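PDB 3SC4: short chain dehydrogenase (A0QTM2 homolog) from Mycobacterium thermoresistibile, which probably catalyses NAD(P)-dependent oxidation or reduction of a substrate not yet identified, as a Rossmann-fold short-chain dehydrogenase. Local coordinates for residues B[191-203]-B[268-280]. Residues are numbered along the deposited sequence; the frame is centred on the assembly and turned at random.
Sequences SNTLWPRTTVATA and LGVDLWVDSPNPP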
loop_
_atom_site.group_PDB
_atom_site.type_symbol
_atom_site.label_atom_id
_atom_site.label_comp_id
_atom_site.label_asym_id
_atom_site.label_seq_id
_atom_site.Cartn_x
_atom_site.Cartn_y
_atom_site.Cartn_z
ATOM N N SER B 191 16.272 2.766 7.811
ATOM C CA SER B 191 14.854 2.422 7.888
ATOM C C SER B 191 14.679 0.947 7.600
ATOM O O SER B 191 14.993 0.472 6.504
ATOM C CB SER B 191 14.021 3.236 6.886
ATOM O OG SER B 191 12.627 2.993 7.052
ATOM N N ASN B 192 14.162 0.226 8.579
ATOM C CA ASN B 192 13.984 -1.222 8.480
ATOM C C ASN B 192 12.582 -1.609 8.949
ATOM O O ASN B 192 11.901 -0.833 9.618
ATOM C CB ASN B 192 15.028 -1.962 9.347
ATOM C CG ASN B 192 16.454 -1.760 8.859
ATOM O OD1 ASN B 192 16.845 -2.297 7.820
ATOM N ND2 ASN B 192 17.234 -0.984 9.606
ATOM N N THR B 193 12.155 -2.813 8.613
ATOM C CA THR B 193 10.929 -3.338 9.214
ATOM C C THR B 193 11.275 -4.534 10.084
ATOM O O THR B 193 12.294 -5.197 9.870
ATOM C CB THR B 193 9.907 -3.767 8.151
ATOM O OG1 THR B 193 10.436 -4.877 7.431
ATOM C CG2 THR B 193 9.596 -2.629 7.174
ATOM N N LEU B 194 10.397 -4.831 11.039
ATOM C CA LEU B 194 10.638 -5.913 11.997
ATOM C C LEU B 194 9.333 -6.561 12.358
ATOM O O LEU B 194 8.379 -5.852 12.737
ATOM C CB LEU B 194 11.317 -5.355 13.254
ATOM C CG LEU B 194 11.756 -6.323 14.350
ATOM C CD1 LEU B 194 12.798 -7.281 13.789
ATOM C CD2 LEU B 194 12.278 -5.580 15.638
ATOM N N TRP B 195 9.309 -7.895 12.290
ATOM C CA TRP B 195 8.087 -8.697 12.402
ATOM C C TRP B 195 8.387 -10.024 13.137
ATOM O O TRP B 195 9.431 -10.631 12.910
ATOM C CB TRP B 195 7.588 -8.986 10.987
ATOM C CG TRP B 195 6.172 -9.519 10.864
ATOM C CD1 TRP B 195 5.808 -10.735 10.394
ATOM C CD2 TRP B 195 4.962 -8.811 11.114
ATOM N NE1 TRP B 195 4.456 -10.847 10.373
ATOM C CE2 TRP B 195 3.907 -9.682 10.824
ATOM C CE3 TRP B 195 4.670 -7.533 11.600
ATOM C CZ2 TRP B 195 2.564 -9.323 10.993
ATOM C CZ3 TRP B 195 3.339 -7.165 11.769
ATOM C CH2 TRP B 195 2.298 -8.066 11.466
ATOM N N PRO B 196 7.485 -10.489 14.007
ATOM C CA PRO B 196 7.767 -11.685 14.773
ATOM C C PRO B 196 7.271 -12.941 14.061
ATOM O O PRO B 196 6.313 -12.888 13.312
ATOM C CB PRO B 196 6.963 -11.447 16.045
ATOM C CG PRO B 196 5.761 -10.731 15.574
ATOM C CD PRO B 196 6.174 -9.931 14.366
ATOM N N ARG B 197 7.895 -14.075 14.313
ATOM C CA ARG B 197 7.534 -15.291 13.595
ATOM C C ARG B 197 6.298 -15.958 14.152
ATOM O O ARG B 197 5.659 -16.743 13.451
ATOM C CB ARG B 197 8.673 -16.323 13.635
ATOM C CG ARG B 197 9.769 -16.054 12.679
ATOM C CD ARG B 197 10.729 -17.217 12.622
ATOM N NE ARG B 197 11.692 -17.039 11.545
ATOM C CZ ARG B 197 11.611 -17.589 10.334
ATOM N NH1 ARG B 197 10.602 -18.377 9.984
ATOM N NH2 ARG B 197 12.558 -17.346 9.449
ATOM N N THR B 198 5.995 -15.711 15.421
ATOM C CA THR B 198 4.840 -16.317 16.054
ATOM C C THR B 198 3.883 -15.219 16.454
ATOM O O THR B 198 4.235 -14.043 16.401
ATOM C CB THR B 198 5.239 -17.037 17.328
ATOM O OG1 THR B 198 5.513 -16.061 18.347
ATOM C CG2 THR B 198 6.460 -17.928 17.087
ATOM N N THR B 199 2.683 -15.579 16.885
ATOM C CA THR B 199 1.802 -14.596 17.504
ATOM C C THR B 199 2.447 -14.227 18.820
ATOM O O THR B 199 3.094 -15.056 19.428
ATOM C CB THR B 199 0.415 -15.153 17.798
ATOM O OG1 THR B 199 0.544 -16.423 18.461
ATOM C CG2 THR B 199 -0.315 -15.347 16.520
ATOM N N VAL B 200 2.263 -12.982 19.236
ATOM C CA VAL B 200 2.755 -12.489 20.518
ATOM C C VAL B 200 1.606 -12.250 21.474
ATOM O O VAL B 200 0.714 -11.462 21.181
ATOM C CB VAL B 200 3.511 -11.149 20.358
ATOM C CG1 VAL B 200 3.918 -10.643 21.725
ATOM C CG2 VAL B 200 4.734 -11.329 19.454
ATOM N N ALA B 201 1.634 -12.930 22.614
ATOM C CA ALA B 201 0.576 -12.818 23.625
ATOM C C ALA B 201 0.883 -11.628 24.532
ATOM O O ALA B 201 1.963 -11.519 25.077
ATOM C CB ALA B 201 0.484 -14.090 24.434
ATOM N N THR B 202 -0.061 -10.719 24.664
ATOM C CA THR B 202 0.123 -9.542 25.486
ATOM C C THR B 202 -0.937 -9.598 26.562
ATOM O O THR B 202 -1.843 -10.423 26.498
ATOM C CB THR B 202 -0.033 -8.289 24.646
ATOM O OG1 THR B 202 -1.385 -8.196 24.199
ATOM C CG2 THR B 202 0.861 -8.371 23.435
ATOM N N ALA B 203 -0.820 -8.741 27.563
ATOM C CA ALA B 203 -1.826 -8.676 28.629
ATOM C C ALA B 203 -3.242 -8.435 28.038
ATOM O O ALA B 203 -4.224 -8.994 28.509
ATOM C CB ALA B 203 -1.466 -7.598 29.630
ATOM N N LEU B 268 4.832 -24.350 18.526
ATOM C CA LEU B 268 4.516 -22.944 18.375
ATOM C C LEU B 268 3.737 -22.679 17.096
ATOM O O LEU B 268 3.917 -23.364 16.086
ATOM C CB LEU B 268 5.788 -22.123 18.398
ATOM C CG LEU B 268 6.481 -22.048 19.751
ATOM C CD1 LEU B 268 7.884 -21.481 19.626
ATOM C CD2 LEU B 268 5.643 -21.202 20.699
ATOM N N GLY B 269 2.851 -21.691 17.154
ATOM C CA GLY B 269 2.073 -21.257 15.991
ATOM C C GLY B 269 2.844 -20.218 15.181
ATOM O O GLY B 269 3.885 -19.706 15.629
ATOM N N VAL B 270 2.346 -19.899 13.989
ATOM C CA VAL B 270 3.034 -18.948 13.114
ATOM C C VAL B 270 2.275 -17.651 12.957
ATOM O O VAL B 270 1.054 -17.635 12.873
ATOM C CB VAL B 270 3.356 -19.549 11.686
ATOM C CG1 VAL B 270 4.415 -20.608 11.794
ATOM C CG2 VAL B 270 2.086 -20.088 10.971
ATOM N N ASP B 271 3.009 -16.554 12.885
ATOM C CA ASP B 271 2.414 -15.244 12.598
ATOM C C ASP B 271 1.924 -15.274 11.146
ATOM O O ASP B 271 2.302 -16.144 10.365
ATOM C CB ASP B 271 3.484 -14.162 12.811
ATOM C CG ASP B 271 2.926 -12.743 12.926
ATOM O OD1 ASP B 271 1.706 -12.539 12.946
ATOM O OD2 ASP B 271 3.745 -11.805 13.028
ATOM N N LEU B 272 1.068 -14.335 10.780
ATOM C CA LEU B 272 0.778 -14.083 9.376
ATOM C C LEU B 272 2.086 -13.749 8.639
ATOM O O LEU B 272 2.978 -13.125 9.213
ATOM C CB LEU B 272 -0.176 -12.906 9.230
ATOM C CG LEU B 272 -1.585 -13.029 9.828
ATOM C CD1 LEU B 272 -2.439 -11.799 9.464
ATOM C CD2 LEU B 272 -2.271 -14.316 9.388
ATOM N N TRP B 273 2.183 -14.180 7.384
ATOM C CA TRP B 273 3.318 -13.876 6.503
ATOM C C TRP B 273 4.605 -14.592 6.893
ATOM O O TRP B 273 5.673 -14.202 6.477
ATOM C CB TRP B 273 3.527 -12.335 6.325
ATOM C CG TRP B 273 2.315 -11.709 5.732
ATOM C CD1 TRP B 273 1.796 -11.984 4.511
ATOM C CD2 TRP B 273 1.425 -10.759 6.342
ATOM N NE1 TRP B 273 0.649 -11.272 4.305
ATOM C CE2 TRP B 273 0.399 -10.490 5.401
ATOM C CE3 TRP B 273 1.407 -10.079 7.568
ATOM C CZ2 TRP B 273 -0.656 -9.596 5.658
ATOM C CZ3 TRP B 273 0.340 -9.187 7.824
ATOM C CH2 TRP B 273 -0.670 -8.960 6.855
ATOM N N VAL B 274 4.483 -15.672 7.655
ATOM C CA VAL B 274 5.627 -16.431 8.118
ATOM C C VAL B 274 5.377 -17.918 7.934
ATOM O O VAL B 274 4.280 -18.425 8.227
ATOM C CB VAL B 274 5.928 -16.096 9.583
ATOM C CG1 VAL B 274 6.930 -17.101 10.182
ATOM C CG2 VAL B 274 6.453 -14.659 9.669
ATOM N N ASP B 275 6.393 -18.619 7.439
ATOM C CA ASP B 275 6.276 -20.077 7.188
ATOM C C ASP B 275 6.518 -20.914 8.422
ATOM O O ASP B 275 5.934 -21.969 8.554
ATOM C CB ASP B 275 7.270 -20.543 6.096
ATOM C CG ASP B 275 6.820 -20.171 4.662
ATOM O OD1 ASP B 275 5.595 -20.325 4.370
ATOM O OD2 ASP B 275 7.697 -19.746 3.849
ATOM N N SER B 276 7.408 -20.466 9.302
ATOM C CA SER B 276 7.866 -21.291 10.427
ATOM C C SER B 276 8.013 -20.497 11.695
ATOM O O SER B 276 8.439 -19.367 11.664
ATOM C CB SER B 276 9.245 -21.913 10.121
ATOM O OG SER B 276 9.228 -22.627 8.897
ATOM N N PRO B 277 7.722 -21.112 12.835
ATOM C CA PRO B 277 7.868 -20.391 14.097
ATOM C C PRO B 277 9.314 -20.086 14.487
ATOM O O PRO B 277 9.538 -19.176 15.269
ATOM C CB PRO B 277 7.210 -21.326 15.106
ATOM C CG PRO B 277 7.343 -22.670 14.485
ATOM C CD PRO B 277 7.264 -22.500 13.031
ATOM N N ASN B 278 10.278 -20.815 13.931
ATOM C CA ASN B 278 11.698 -20.580 14.217
ATOM C C ASN B 278 12.502 -20.346 12.955
ATOM O O ASN B 278 12.075 -20.722 11.864
ATOM C CB ASN B 278 12.292 -21.741 14.990
ATOM C CG ASN B 278 11.702 -21.872 16.373
ATOM O OD1 ASN B 278 11.430 -20.888 17.040
ATOM N ND2 ASN B 278 11.516 -23.095 16.815
ATOM N N PRO B 279 13.666 -19.703 13.090
ATOM C CA PRO B 279 14.501 -19.549 11.902
ATOM C C PRO B 279 14.891 -20.899 11.286
ATOM O O PRO B 279 14.856 -21.937 11.980
ATOM C CB PRO B 279 15.736 -18.792 12.421
ATOM C CG PRO B 279 15.214 -18.070 13.662
ATOM C CD PRO B 279 14.222 -19.003 14.262
ATOM N N PRO B 280 15.229 -20.892 9.987
ATOM C CA PRO B 280 15.723 -22.119 9.355
ATOM C C PRO B 280 16.877 -22.714 10.131
ATOM O O PRO B 280 17.788 -21.986 10.529
ATOM C CB PRO B 280 16.194 -21.666 7.963
ATOM C CG PRO B 280 15.632 -20.256 7.741
ATOM C CD PRO B 280 14.924 -19.826 9.009
#
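The carbonyl oxygen of R197 takes the backbone N-H of D271, N to O 2.7 Å. V270 CA adds a C-H...O contact to the same oxygen, and V274 CG1 packs against it, so one hydrogen bond and two carbon contacts from the 268-280 loop meet at this oxygen. On the strand side, W195 sends its indole N-H to the carbonyl oxygen of L272, NE1 to O 3.0 Å at 171°, with the acceptor in the ring plane. That carbonyl belongs to the central peptide of the type II turn D271-V274, so the indole bonds directly to the turn. D271, its CG swung opposite the backbone N, lays its carboxylate over one face of the W195 ring, the two planes only 15° apart. D271 OD2 sits 2.9 Å from W195 NE1, but the angle is too poor for a bond. D271 OD2 also comes within 2.8 Å of P196 O, and two acceptors this close would tend to raise the pKa of the acid, if the placement is right. W273 CE3 meets W195 CZ2 at 3.7 Å, the rings inclined at 52°, while V274 CG2 borders the indole edge.

R197, extended from CG to NE, runs along the other arm of the loop. R197 NH1 donates to S276 O at 2.9 Å, in the guanidinium plane, and N278 O and P279 CA lie over one face of the group. Its NE forms a salt bridge with D247 of helix 245-252, which also packs against P279. The contact thus ties the chain leaving strand 190-195, part of the Rossmann sheet, to the C-terminal loop. All three hydrogen bonds between the two segments use loop backbone atoms, which implies that the polar part of the fit depends on the loop's backbone path, while D271, W273 and V274 add side-chain packing around the indole.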